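Local coordinates for protein glycerophosphoryl diester phosphodiesterase (Parabacteroides distasonis, PDB 3MZ2) that probably hydrolyses glycerophosphodiesters, releasing an alcohol and glycerol phosphate within a TIM-barrel fold, at residues 29-34 / 278-283; 251-256 / 272-277. All coordinates share one frame; numbering follows the deposited sequence. Where two conformers were deposited one is given.

Interaction 1. Residues 29-34 / 278-283; sequences DRIPLI and LIPVSS
Leu278 opens the contact through its backbone, its O lying 4.2 Å from CG of Pro32. The place is the N-terminal end of a strand of a TIM barrel: residues 29-32 lead into barrel strand 33-36, and after helix 268-275 the segment 278-283 runs past them. Ile279 uses both branches. Its CD1 lies against the Pro32 ring, 3.7 Å from CD, while CG2 meets CG2 of Ile31, the two isoleucines crossing at about a right angle. Pro280 and Pro32 reach toward each other through their CD atoms, 3.8 Å apart. These rigid rings, lacking a backbone N-H, suit a tight apolar meeting of irregular chains. Ser283 is both apolar and polar: Ile31 CG1 lies 3.5 Å from its OG. Beside it, the carboxylate of Asp29 packs OD2 against Ser283 CA at 3.4 Å and accepts a hydrogen bond from Ser284 at OD1. With an alanine in place of Asp29, the Ser284 hydroxyl would probably lose this acceptor and the Ser283 backbone its cover. A chi1 of 167° turns the Ser283 hydroxyl, also bonded to Lys285 N, away from its own N and toward Asp29 O, to which OG donates over 2.7 Å from above the carbonyl plane.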
loop_
_atom_site.group_PDB
_atom_site.type_symbol
_atom_site.label_atom_id
_atom_site.label_comp_id
_atom_site.label_asym_id
_atom_site.label_seq_id
_atom_site.Cartn_x
_atom_site.Cartn_y
_atom_site.Cartn_z
ATOM N N ASP A 29 6.675 -33.270 -11.090
ATOM C CA ASP A 29 8.111 -33.397 -10.802
ATOM C C ASP A 29 8.861 -32.075 -10.639
ATOM O O ASP A 29 10.086 -32.002 -10.778
ATOM C CB ASP A 29 8.804 -34.242 -11.872
ATOM C CG ASP A 29 8.941 -33.540 -13.207
ATOM O OD1 ASP A 29 8.334 -32.469 -13.418
ATOM O OD2 ASP A 29 9.671 -34.096 -14.071
ATOM N N ARG A 30 8.125 -31.011 -10.349
ATOM C CA ARG A 30 8.738 -29.704 -10.194
ATOM C C ARG A 30 9.845 -29.684 -9.134
ATOM O O ARG A 30 9.840 -30.483 -8.192
ATOM C CB ARG A 30 7.689 -28.630 -9.888
ATOM C CG ARG A 30 7.212 -28.490 -8.451
ATOM C CD ARG A 30 6.615 -29.813 -7.838
ATOM N NE ARG A 30 5.670 -29.556 -6.743
ATOM C CZ ARG A 30 4.960 -30.492 -6.074
ATOM N NH1 ARG A 30 5.080 -31.800 -6.329
ATOM N NH2 ARG A 30 4.113 -30.107 -5.119
ATOM N N ILE A 31 10.792 -28.767 -9.334
ATOM C CA ILE A 31 11.887 -28.500 -8.396
ATOM C C ILE A 31 11.409 -27.436 -7.408
ATOM O O ILE A 31 10.922 -26.381 -7.834
ATOM C CB ILE A 31 13.132 -28.004 -9.155
ATOM C CG1 ILE A 31 13.691 -29.160 -9.998
ATOM C CG2 ILE A 31 14.239 -27.457 -8.206
ATOM C CD1 ILE A 31 14.794 -28.728 -10.882
ATOM N N PRO A 32 11.597 -27.684 -6.102
ATOM C CA PRO A 32 11.228 -26.647 -5.135
ATOM C C PRO A 32 11.985 -25.366 -5.445
ATOM O O PRO A 32 13.209 -25.431 -5.702
ATOM C CB PRO A 32 11.682 -27.245 -3.786
ATOM C CG PRO A 32 11.533 -28.722 -3.991
ATOM C CD PRO A 32 11.972 -28.941 -5.450
ATOM N N LEU A 33 11.286 -24.235 -5.384
ATOM C CA LEU A 33 11.850 -22.930 -5.724
ATOM C C LEU A 33 12.045 -22.015 -4.513
ATOM O O LEU A 33 11.342 -22.148 -3.514
ATOM C CB LEU A 33 10.978 -22.251 -6.759
ATOM C CG LEU A 33 10.847 -22.985 -8.063
ATOM C CD1 LEU A 33 9.994 -22.127 -9.028
ATOM C CD2 LEU A 33 12.216 -23.353 -8.753
ATOM N N ILE A 34 12.998 -21.095 -4.581
ATOM C CA ILE A 34 13.270 -20.144 -3.524
ATOM C C ILE A 34 13.240 -18.734 -4.090
ATOM O O ILE A 34 13.772 -18.445 -5.197
ATOM C CB ILE A 34 14.631 -20.393 -2.893
ATOM C CG1 ILE A 34 14.740 -21.796 -2.268
ATOM C CG2 ILE A 34 14.954 -19.356 -1.767
ATOM C CD1 ILE A 34 16.148 -22.186 -1.690
ATOM N N LEU A 278 15.809 -32.372 -0.563
ATOM C CA LEU A 278 14.507 -32.523 -1.169
ATOM C C LEU A 278 14.515 -32.168 -2.691
ATOM O O LEU A 278 13.509 -32.323 -3.347
ATOM C CB LEU A 278 13.489 -31.671 -0.403
ATOM C CG LEU A 278 13.372 -31.964 1.107
ATOM C CD1 LEU A 278 12.279 -31.055 1.717
ATOM C CD2 LEU A 278 13.109 -33.407 1.405
ATOM N N ILE A 279 15.631 -31.703 -3.214
ATOM C CA ILE A 279 15.738 -31.285 -4.617
ATOM C C ILE A 279 15.912 -32.550 -5.417
ATOM O O ILE A 279 16.847 -33.344 -5.185
ATOM C CB ILE A 279 16.897 -30.275 -4.842
ATOM C CG1 ILE A 279 16.728 -29.015 -3.984
ATOM C CG2 ILE A 279 17.049 -29.921 -6.345
ATOM C CD1 ILE A 279 15.358 -28.302 -4.024
ATOM N N PRO A 280 14.962 -32.814 -6.313
ATOM C CA PRO A 280 15.035 -34.036 -7.101
ATOM C C PRO A 280 16.230 -34.027 -8.071
ATOM O O PRO A 280 16.606 -32.971 -8.563
ATOM C CB PRO A 280 13.725 -34.034 -7.884
ATOM C CG PRO A 280 12.934 -32.870 -7.427
ATOM C CD PRO A 280 13.880 -31.920 -6.769
ATOM N N VAL A 281 16.803 -35.198 -8.320
ATOM C CA VAL A 281 17.887 -35.323 -9.306
ATOM C C VAL A 281 17.334 -35.180 -10.750
ATOM O O VAL A 281 17.911 -34.406 -11.561
ATOM C CB VAL A 281 18.682 -36.627 -9.123
ATOM C CG1 VAL A 281 17.739 -37.850 -9.134
ATOM C CG2 VAL A 281 19.825 -36.710 -10.195
ATOM N N SER A 282 16.184 -35.819 -11.025
ATOM C CA SER A 282 15.519 -35.745 -12.351
ATOM C C SER A 282 14.215 -34.933 -12.347
ATOM O O SER A 282 13.343 -35.135 -11.487
ATOM C CB SER A 282 15.211 -37.147 -12.895
ATOM O OG SER A 282 16.374 -37.961 -12.946
ATOM N N SER A 283 14.079 -34.015 -13.287
ATOM C CA SER A 283 12.892 -33.152 -13.349
ATOM C C SER A 283 12.752 -32.489 -14.712
ATOM O O SER A 283 13.732 -32.036 -15.296
ATOM C CB SER A 283 12.952 -32.086 -12.262
ATOM O OG SER A 283 11.992 -31.057 -12.450
#

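Interaction 2. Residues 251-256 / 272-277; sequences AYRMII and AEAISS
Tyr252 and Arg253 both meet Ala274 with the edges of their flat groups, and within this pair of segments neither offers a face. The Tyr252 ring brings its CD2 edge to the methyl of Ala274, whose CB lies near the ring plane at 4.0 Å from CD2; the phenol OH reaches beyond the contact to Asp240. The guanidinium of Arg253 takes the carbonyl O of Ala274 at its edge, almost in its own plane, through a nearly straight hydrogen bond from NH1 to that O of 3.0 Å and 166°. A bend at chi3 (-66°) folds the arginine's end back toward the carbonyl, so the chain curls round the oxygen, with CG only 3.2 Å from Ala274 O. A long, flexible side chain suits this place because its methylenes lie along the Ala274 carbonyl while its charged end supplies the donor.

Beyond the polar bond the packing is aliphatic. The CG2 methyl of Ile275 sits against the backbone and CB of Tyr252, 4.0 Å from that CB, and meets CG1 of Ile256 at 4.1 Å, these two isoleucines crossing at about a right angle. The small methyl of Ala274 is consistent with close approach of the chains here; the CA atoms of the next pair, Arg253 and Ile275, are 5.7 Å apart.

Helices 245-257 and 268-275 are successive outer helices of the barrel, joined through strand 262-265. Tyr252 touches Ser265 of that strand, while Ile255 and Ile256 rest on Ile263.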
loop_
_atom_site.group_PDB
_atom_site.type_symbol
_atom_site.label_atom_id
_atom_site.label_comp_id
_atom_site.label_asym_id
_atom_site.label_seq_id
_atom_site.Cartn_x
_atom_site.Cartn_y
_atom_site.Cartn_z
ATOM N N ALA A 251 11.230 -26.217 9.667
ATOM C CA ALA A 251 10.061 -25.533 9.170
ATOM C C ALA A 251 10.062 -25.417 7.635
ATOM O O ALA A 251 9.063 -25.652 6.971
ATOM C CB ALA A 251 9.969 -24.116 9.817
ATOM N N TYR A 252 11.211 -25.098 7.044
ATOM C CA TYR A 252 11.302 -24.994 5.598
ATOM C C TYR A 252 11.048 -26.347 4.933
ATOM O O TYR A 252 10.329 -26.439 3.949
ATOM C CB TYR A 252 12.664 -24.434 5.169
ATOM C CG TYR A 252 13.006 -23.060 5.748
ATOM C CD1 TYR A 252 12.068 -22.037 5.802
ATOM C CD2 TYR A 252 14.297 -22.796 6.196
ATOM C CE1 TYR A 252 12.387 -20.789 6.323
ATOM C CE2 TYR A 252 14.635 -21.550 6.729
ATOM C CZ TYR A 252 13.681 -20.548 6.782
ATOM O OH TYR A 252 14.029 -19.325 7.302
ATOM N N ARG A 253 11.624 -27.405 5.486
ATOM C CA ARG A 253 11.306 -28.753 4.984
ATOM C C ARG A 253 9.841 -29.136 5.107
ATOM O O ARG A 253 9.272 -29.699 4.180
ATOM C CB ARG A 253 12.245 -29.803 5.641
ATOM C CG ARG A 253 13.674 -29.747 5.131
ATOM C CD ARG A 253 14.487 -30.874 5.711
ATOM N NE ARG A 253 14.685 -30.803 7.161
ATOM C CZ ARG A 253 15.705 -30.180 7.769
ATOM N NH1 ARG A 253 16.669 -29.546 7.042
ATOM N NH2 ARG A 253 15.771 -30.202 9.100
HETATM N N MSE A 254 9.207 -28.803 6.228
HETATM C CA MSE A 254 7.790 -29.124 6.433
HETATM C C MSE A 254 6.940 -28.450 5.343
HETATM O O MSE A 254 6.033 -29.062 4.778
HETATM C CB MSE A 254 7.364 -28.698 7.837
HETATM C CG MSE A 254 5.921 -28.871 8.112
HETATM SE SE MSE A 254 5.602 -29.114 10.048
HETATM C CE MSE A 254 6.420 -27.433 10.741
ATOM N N ILE A 255 7.283 -27.205 4.985
ATOM C CA ILE A 255 6.546 -26.491 3.953
ATOM C C ILE A 255 6.609 -27.248 2.633
ATOM O O ILE A 255 5.577 -27.450 1.985
ATOM C CB ILE A 255 7.007 -25.045 3.771
ATOM C CG1 ILE A 255 6.620 -24.241 5.020
ATOM C CG2 ILE A 255 6.382 -24.458 2.504
ATOM C CD1 ILE A 255 7.438 -22.963 5.245
ATOM N N ILE A 256 7.799 -27.718 2.248
ATOM C CA ILE A 256 7.942 -28.470 1.005
ATOM C C ILE A 256 7.169 -29.831 1.101
ATOM O O ILE A 256 6.452 -30.238 0.178
ATOM C CB ILE A 256 9.434 -28.659 0.624
ATOM C CG1 ILE A 256 10.119 -27.290 0.393
ATOM C CG2 ILE A 256 9.590 -29.531 -0.618
ATOM C CD1 ILE A 256 9.395 -26.366 -0.629
ATOM N N ALA A 272 17.761 -22.825 1.213
ATOM C CA ALA A 272 18.487 -23.706 0.290
ATOM C C ALA A 272 19.190 -24.825 1.007
ATOM O O ALA A 272 19.089 -25.979 0.624
ATOM C CB ALA A 272 19.510 -22.906 -0.530
ATOM N N GLU A 273 19.947 -24.501 2.060
ATOM C CA GLU A 273 20.623 -25.540 2.840
ATOM C C GLU A 273 19.644 -26.532 3.464
ATOM O O GLU A 273 19.908 -27.746 3.467
ATOM C CB GLU A 273 21.575 -24.901 3.877
ATOM C CG GLU A 273 22.672 -24.141 3.129
ATOM C CD GLU A 273 23.772 -23.532 3.964
ATOM O OE1 GLU A 273 23.781 -23.755 5.200
ATOM O OE2 GLU A 273 24.650 -22.843 3.339
ATOM N N ALA A 274 18.506 -26.028 3.967
ATOM C CA ALA A 274 17.531 -26.902 4.646
ATOM C C ALA A 274 16.852 -27.891 3.697
ATOM O O ALA A 274 16.622 -29.043 4.074
ATOM C CB ALA A 274 16.449 -26.055 5.335
ATOM N N ILE A 275 16.531 -27.443 2.481
ATOM C CA ILE A 275 15.755 -28.232 1.526
ATOM C C ILE A 275 16.590 -28.913 0.458
ATOM O O ILE A 275 16.029 -29.578 -0.396
ATOM C CB ILE A 275 14.593 -27.467 0.906
ATOM C CG1 ILE A 275 15.020 -26.476 -0.214
ATOM C CG2 ILE A 275 13.781 -26.733 2.031
ATOM C CD1 ILE A 275 13.881 -25.784 -0.830
ATOM N N SER A 276 17.924 -28.803 0.549
ATOM C CA SER A 276 18.804 -29.355 -0.504
ATOM C C SER A 276 18.515 -30.848 -0.751
ATOM O O SER A 276 18.479 -31.323 -1.906
ATOM C CB SER A 276 20.286 -29.151 -0.128
ATOM O OG SER A 276 20.688 -29.844 1.038
ATOM N N SER A 277 18.295 -31.592 0.331
ATOM C CA SER A 277 18.028 -33.030 0.226
ATOM C C SER A 277 16.673 -33.375 -0.383
ATOM O O SER A 277 16.419 -34.546 -0.661
ATOM C CB SER A 277 18.129 -33.683 1.609
ATOM O OG SER A 277 16.974 -33.349 2.331
#

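Overall arrangement
Interaction 2 is a buried seam between two outer helices of the barrel, whereas interaction 1 lies at the surface and joins the entry to strand 33-36 with the chain beyond helix 268-275. Along the sequence, interaction 2 is nested inside the loop that interaction 1 closes, and their centres are about 11 Å apart. Leu278 bridges them, its CD1 packing on CG2 of Ile256 and on CG of Arg253, while Pro32 meets CD1 of Ile275. Each has one hydrogen bond to a backbone carbonyl, given by a neutral hydroxyl in 29-34/278-283 and by a guanidinium in 251-256/272-277. Isoleucines serve in both, but they pack with prolines in the irregular chains and with a tyrosine between the helices.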